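Local coordinates for lectin CEL-IV, C-type (Cucumaria echinata, PDB 3ALU), which binds galactose-containing sugars such as raffinose through a calcium-dependent C-type carbohydrate recognition domain and assembles as a tetramer, at residues 15-29 and 139-151. Numbering follows the deposited sequence.
Sequences KCFRLFHNHLNFDNA and SNNNFKYICQLPC
R18 and C147 form a hydrogen-bonded antiparallel pair, with both backbone N-H groups used. F20 and Y145 form the next such pair. Its two bonds are unequal: F20 N to Y145 O is short and straight (2.8 Å, 174°), while Y145 N to F20 O is weak. L24 and F143 make another two-bond pair, but the register shifts by two between F20 and L24. This beta bulge falls where the chain turns a corner at N22. Beyond it, F26 N, at the start of helix 26-33, donates to S139 O at 3.1 Å.

The pairing belongs to the sheet of the C-type lectin fold. Strand 15-21, near the N-terminus of the chain, lies beside strand 143-148, near its C-terminus, as is usual for this fold. Disulfides tie C147 to C33 and C151 to C41 of the second subunit.

Apolar contacts centre on the Y145 ring. F20 CB lies over one face, 3.6 Å from the centroid, and A29 CB over the opposite face. Y145 holds CG between its backbone N and carbonyl carbon (chi1 57°), which places the ring between F20 CB and A29 CB. The F20 and Y145 rings are nearly parallel but slid apart. C147 SG approaches the F20 ring obliquely, 3.5 Å from F20 CE2. L19 CD1 meets I146 CG1 on the other face of the sheet.

Near C16, K15 bends at chi3 (75°), and NZ reaches Q148 OE1 at 2.9 Å from above the carbonyl plane. Q148 OE1 also accepts from S53 N, and Q148 NE2 bonds D100. One water bridges C16 N and L149 O.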
loop_
_atom_site.group_PDB
_atom_site.type_symbol
_atom_site.label_atom_id
_atom_site.label_comp_id
_atom_site.label_asym_id
_atom_site.label_seq_id
_atom_site.Cartn_x
_atom_site.Cartn_y
_atom_site.Cartn_z
ATOM N N LYS A 15 4.122 5.756 -8.678
ATOM C CA LYS A 15 5.487 6.277 -8.461
ATOM C C LYS A 15 5.533 7.206 -7.257
ATOM O O LYS A 15 4.546 7.828 -6.917
ATOM C CB LYS A 15 5.958 7.043 -9.693
ATOM C CG LYS A 15 6.192 6.115 -10.863
ATOM C CD LYS A 15 6.497 6.888 -12.140
ATOM C CE LYS A 15 7.906 7.428 -12.109
ATOM N NZ LYS A 15 8.294 7.918 -13.492
ATOM N N CYS A 16 6.719 7.323 -6.641
ATOM C CA CYS A 16 6.873 8.137 -5.456
ATOM C C CYS A 16 7.838 9.284 -5.757
ATOM O O CYS A 16 8.923 9.058 -6.350
ATOM C CB CYS A 16 7.470 7.324 -4.301
ATOM S SG CYS A 16 6.364 5.983 -3.784
ATOM N N PHE A 17 7.414 10.477 -5.390
ATOM C CA PHE A 17 8.154 11.692 -5.726
ATOM C C PHE A 17 8.456 12.520 -4.502
ATOM O O PHE A 17 7.727 12.494 -3.511
ATOM C CB PHE A 17 7.320 12.559 -6.661
ATOM C CG PHE A 17 6.971 11.899 -7.983
ATOM C CD1 PHE A 17 5.724 11.302 -8.165
ATOM C CD2 PHE A 17 7.875 11.901 -9.037
ATOM C CE1 PHE A 17 5.376 10.720 -9.391
ATOM C CE2 PHE A 17 7.553 11.326 -10.258
ATOM C CZ PHE A 17 6.324 10.735 -10.459
ATOM N N ARG A 18 9.515 13.324 -4.612
ATOM C CA ARG A 18 9.834 14.287 -3.571
ATOM C C ARG A 18 10.593 15.469 -4.185
ATOM O O ARG A 18 11.537 15.302 -4.984
ATOM C CB ARG A 18 10.635 13.632 -2.451
ATOM C CG ARG A 18 10.915 14.600 -1.269
ATOM C CD ARG A 18 11.416 13.841 -0.045
ATOM N NE ARG A 18 11.924 14.829 0.875
ATOM C CZ ARG A 18 12.768 14.519 1.859
ATOM N NH1 ARG A 18 13.128 13.255 2.045
ATOM N NH2 ARG A 18 13.238 15.465 2.633
ATOM N N LEU A 19 10.102 16.651 -3.848
ATOM C CA LEU A 19 10.755 17.923 -4.192
ATOM C C LEU A 19 11.826 18.268 -3.192
ATOM O O LEU A 19 11.558 18.320 -1.958
ATOM C CB LEU A 19 9.674 19.018 -4.242
ATOM C CG LEU A 19 10.214 20.451 -4.426
ATOM C CD1 LEU A 19 10.722 20.640 -5.840
ATOM C CD2 LEU A 19 9.143 21.459 -4.114
ATOM N N PHE A 20 13.017 18.556 -3.703
ATOM C CA PHE A 20 14.150 18.964 -2.834
ATOM C C PHE A 20 14.465 20.432 -3.021
ATOM O O PHE A 20 14.399 20.968 -4.139
ATOM C CB PHE A 20 15.379 18.085 -3.067
ATOM C CG PHE A 20 15.182 16.670 -2.582
ATOM C CD1 PHE A 20 15.477 16.331 -1.250
ATOM C CD2 PHE A 20 14.620 15.701 -3.411
ATOM C CE1 PHE A 20 15.251 15.045 -0.778
ATOM C CE2 PHE A 20 14.415 14.377 -2.932
ATOM C CZ PHE A 20 14.719 14.071 -1.599
ATOM N N HIS A 21 14.802 21.087 -1.904
ATOM C CA HIS A 21 14.906 22.560 -1.860
ATOM C C HIS A 21 16.288 23.112 -1.980
ATOM O O HIS A 21 16.438 24.340 -2.150
ATOM C CB HIS A 21 14.240 23.120 -0.600
ATOM C CG HIS A 21 12.771 22.887 -0.543
ATOM N ND1 HIS A 21 11.860 23.914 -0.546
ATOM C CD2 HIS A 21 12.047 21.742 -0.461
ATOM C CE1 HIS A 21 10.641 23.420 -0.451
ATOM N NE2 HIS A 21 10.723 22.103 -0.429
ATOM N N ASN A 22 17.306 22.246 -1.921
ATOM C CA ASN A 22 18.669 22.728 -2.144
ATOM C C ASN A 22 18.900 22.857 -3.633
ATOM O O ASN A 22 18.233 22.182 -4.448
ATOM C CB ASN A 22 19.748 21.913 -1.404
ATOM C CG ASN A 22 19.841 20.499 -1.866
ATOM O OD1 ASN A 22 18.824 19.809 -2.021
ATOM N ND2 ASN A 22 21.081 20.024 -2.066
ATOM N N HIS A 23 19.747 23.795 -4.004
ATOM C CA HIS A 23 19.877 24.125 -5.410
ATOM C C HIS A 23 21.117 23.411 -5.883
ATOM O O HIS A 23 22.223 23.653 -5.371
ATOM C CB HIS A 23 20.020 25.631 -5.597
ATOM C CG HIS A 23 18.733 26.405 -5.489
ATOM N ND1 HIS A 23 17.786 26.185 -4.508
ATOM C CD2 HIS A 23 18.258 27.429 -6.234
ATOM C CE1 HIS A 23 16.792 27.044 -4.642
ATOM N NE2 HIS A 23 17.055 27.810 -5.685
ATOM N N LEU A 24 20.956 22.569 -6.895
ATOM C CA LEU A 24 22.055 21.797 -7.418
ATOM C C LEU A 24 22.073 21.927 -8.931
ATOM O O LEU A 24 21.019 22.137 -9.558
ATOM C CB LEU A 24 21.855 20.333 -7.078
ATOM C CG LEU A 24 22.564 19.643 -5.898
ATOM C CD1 LEU A 24 23.380 20.556 -4.947
ATOM C CD2 LEU A 24 21.768 18.546 -5.234
ATOM N N ASN A 25 23.243 21.718 -9.518
ATOM C CA ASN A 25 23.293 21.649 -10.986
ATOM C C ASN A 25 22.735 20.314 -11.470
ATOM O O ASN A 25 22.394 19.445 -10.662
ATOM C CB ASN A 25 24.692 21.972 -11.561
ATOM C CG ASN A 25 25.763 20.928 -11.225
ATOM O OD1 ASN A 25 26.959 21.277 -11.189
ATOM N ND2 ASN A 25 25.397 19.698 -11.032
ATOM N N PHE A 26 22.588 20.135 -12.776
ATOM C CA PHE A 26 21.842 18.974 -13.219
ATOM C C PHE A 26 22.483 17.668 -12.785
ATOM O O PHE A 26 21.810 16.763 -12.295
ATOM C CB PHE A 26 21.718 18.942 -14.751
ATOM C CG PHE A 26 20.898 17.781 -15.244
ATOM C CD1 PHE A 26 21.492 16.568 -15.614
ATOM C CD2 PHE A 26 19.517 17.913 -15.331
ATOM C CE1 PHE A 26 20.695 15.485 -16.065
ATOM C CE2 PHE A 26 18.726 16.816 -15.747
ATOM C CZ PHE A 26 19.294 15.646 -16.133
ATOM N N ASP A 27 23.788 17.537 -13.000
ATOM C CA ASP A 27 24.462 16.277 -12.710
ATOM C C ASP A 27 24.446 15.997 -11.204
ATOM O O ASP A 27 24.258 14.865 -10.803
ATOM C CB ASP A 27 25.907 16.345 -13.209
ATOM C CG ASP A 27 26.041 16.137 -14.730
ATOM O OD1 ASP A 27 25.092 15.644 -15.389
ATOM O OD2 ASP A 27 27.160 16.420 -15.249
ATOM N N ASN A 28 24.626 17.028 -10.391
ATOM C CA ASN A 28 24.570 16.849 -8.940
ATOM C C ASN A 28 23.155 16.554 -8.418
ATOM O O ASN A 28 23.012 15.801 -7.437
ATOM C CB ASN A 28 25.171 18.060 -8.203
ATOM C CG ASN A 28 26.697 18.125 -8.342
ATOM O OD1 ASN A 28 27.312 19.197 -8.223
ATOM N ND2 ASN A 28 27.305 16.977 -8.642
ATOM N N ALA A 29 22.127 17.113 -9.086
ATOM C CA ALA A 29 20.730 16.788 -8.744
ATOM C C ALA A 29 20.445 15.352 -9.069
ATOM O O ALA A 29 19.925 14.603 -8.228
ATOM C CB ALA A 29 19.700 17.764 -9.444
ATOM N N SER A 139 23.196 23.116 -18.162
ATOM C CA SER A 139 23.284 22.147 -17.064
ATOM C C SER A 139 23.951 22.701 -15.826
ATOM O O SER A 139 23.874 22.115 -14.745
ATOM C CB SER A 139 24.019 20.893 -17.526
ATOM O OG SER A 139 25.394 21.160 -17.784
ATOM N N ASN A 140 24.626 23.828 -15.969
ATOM C CA ASN A 140 25.287 24.400 -14.815
ATOM C C ASN A 140 24.337 25.242 -13.961
ATOM O O ASN A 140 24.724 25.705 -12.873
ATOM C CB ASN A 140 26.429 25.278 -15.294
ATOM C CG ASN A 140 25.906 26.516 -15.998
ATOM O OD1 ASN A 140 25.239 26.409 -17.024
ATOM N ND2 ASN A 140 26.132 27.691 -15.413
ATOM N N ASN A 141 23.108 25.475 -14.414
ATOM C CA ASN A 141 22.123 26.133 -13.558
ATOM C C ASN A 141 21.868 25.337 -12.283
ATOM O O ASN A 141 21.708 24.134 -12.352
ATOM C CB ASN A 141 20.797 26.314 -14.296
ATOM C CG ASN A 141 20.813 27.519 -15.204
ATOM O OD1 ASN A 141 20.983 27.390 -16.428
ATOM N ND2 ASN A 141 20.682 28.691 -14.621
ATOM N N ASN A 142 21.830 26.037 -11.150
ATOM C CA ASN A 142 21.622 25.420 -9.818
ATOM C C ASN A 142 20.149 25.605 -9.426
ATOM O O ASN A 142 19.734 26.702 -9.069
ATOM C CB ASN A 142 22.552 26.094 -8.769
ATOM C CG ASN A 142 23.963 25.500 -8.735
ATOM O OD1 ASN A 142 24.615 25.366 -9.752
ATOM N ND2 ASN A 142 24.442 25.150 -7.530
ATOM N N PHE A 143 19.346 24.540 -9.523
ATOM C CA PHE A 143 17.914 24.610 -9.246
ATOM C C PHE A 143 17.482 23.572 -8.175
ATOM O O PHE A 143 18.178 22.583 -7.919
ATOM C CB PHE A 143 17.083 24.229 -10.495
ATOM C CG PHE A 143 17.150 25.185 -11.665
ATOM C CD1 PHE A 143 16.911 24.668 -12.944
ATOM C CD2 PHE A 143 17.382 26.559 -11.524
ATOM C CE1 PHE A 143 16.883 25.500 -14.069
ATOM C CE2 PHE A 143 17.411 27.401 -12.665
ATOM C CZ PHE A 143 17.176 26.852 -13.929
ATOM N N LYS A 144 16.318 23.811 -7.587
ATOM C CA LYS A 144 15.562 22.777 -6.874
ATOM C C LYS A 144 15.260 21.647 -7.889
ATOM O O LYS A 144 15.412 21.835 -9.120
ATOM C CB LYS A 144 14.271 23.361 -6.376
ATOM C CG LYS A 144 14.508 24.520 -5.352
ATOM C CD LYS A 144 13.215 24.854 -4.655
ATOM C CE LYS A 144 13.456 25.907 -3.523
ATOM N NZ LYS A 144 13.921 27.235 -4.049
ATOM N N TYR A 145 14.841 20.486 -7.387
ATOM C CA TYR A 145 14.738 19.317 -8.258
ATOM C C TYR A 145 13.756 18.342 -7.647
ATOM O O TYR A 145 13.564 18.313 -6.433
ATOM C CB TYR A 145 16.140 18.656 -8.486
ATOM C CG TYR A 145 16.850 18.241 -7.187
ATOM C CD1 TYR A 145 17.582 19.183 -6.471
ATOM C CD2 TYR A 145 16.796 16.929 -6.723
ATOM C CE1 TYR A 145 18.224 18.824 -5.264
ATOM C CE2 TYR A 145 17.448 16.553 -5.529
ATOM C CZ TYR A 145 18.145 17.536 -4.818
ATOM O OH TYR A 145 18.776 17.220 -3.614
ATOM N N ILE A 146 13.104 17.554 -8.493
ATOM C CA ILE A 146 12.236 16.471 -8.041
ATOM C C ILE A 146 12.859 15.128 -8.334
ATOM O O ILE A 146 13.236 14.814 -9.469
ATOM C CB ILE A 146 10.833 16.515 -8.708
ATOM C CG1 ILE A 146 10.112 17.818 -8.387
ATOM C CG2 ILE A 146 9.981 15.343 -8.310
ATOM C CD1 ILE A 146 9.076 18.178 -9.455
ATOM N N CYS A 147 12.990 14.323 -7.279
ATOM C CA CYS A 147 13.401 12.911 -7.411
ATOM C C CYS A 147 12.191 11.971 -7.486
ATOM O O CYS A 147 11.098 12.257 -6.893
ATOM C CB CYS A 147 14.268 12.473 -6.206
ATOM S SG CYS A 147 15.806 13.397 -5.995
ATOM N N GLN A 148 12.402 10.829 -8.139
ATOM C CA GLN A 148 11.466 9.704 -8.077
ATOM C C GLN A 148 12.230 8.512 -7.492
ATOM O O GLN A 148 13.398 8.303 -7.803
ATOM C CB GLN A 148 10.888 9.354 -9.476
ATOM C CG GLN A 148 11.921 8.791 -10.392
ATOM C CD GLN A 148 11.376 8.532 -11.772
ATOM O OE1 GLN A 148 10.523 9.272 -12.242
ATOM N NE2 GLN A 148 11.900 7.497 -12.437
ATOM N N LEU A 149 11.577 7.739 -6.628
ATOM C CA LEU A 149 12.181 6.485 -6.186
ATOM C C LEU A 149 12.133 5.503 -7.342
ATOM O O LEU A 149 11.360 5.691 -8.271
ATOM C CB LEU A 149 11.414 5.953 -4.957
ATOM C CG LEU A 149 11.614 6.840 -3.716
ATOM C CD1 LEU A 149 10.749 6.326 -2.567
ATOM C CD2 LEU A 149 13.082 6.850 -3.253
ATOM N N PRO A 150 12.954 4.427 -7.302
ATOM C CA PRO A 150 12.947 3.448 -8.348
ATOM C C PRO A 150 11.520 2.971 -8.625
ATOM O O PRO A 150 10.788 2.627 -7.684
ATOM C CB PRO A 150 13.831 2.302 -7.779
ATOM C CG PRO A 150 14.691 2.943 -6.792
ATOM C CD PRO A 150 13.955 4.134 -6.257
ATOM N N CYS A 151 11.121 3.019 -9.890
ATOM C CA CYS A 151 9.780 2.645 -10.327
ATOM C C CYS A 151 9.831 1.169 -10.727
ATOM O O CYS A 151 10.583 0.789 -11.630
ATOM C CB CYS A 151 9.366 3.502 -11.535
ATOM S SG CYS A 151 7.645 3.291 -12.108
HETATM O O HOH W 1 8.666 5.668 -7.764
HETATM O O HOH W 2 25.440 19.348 -14.643
#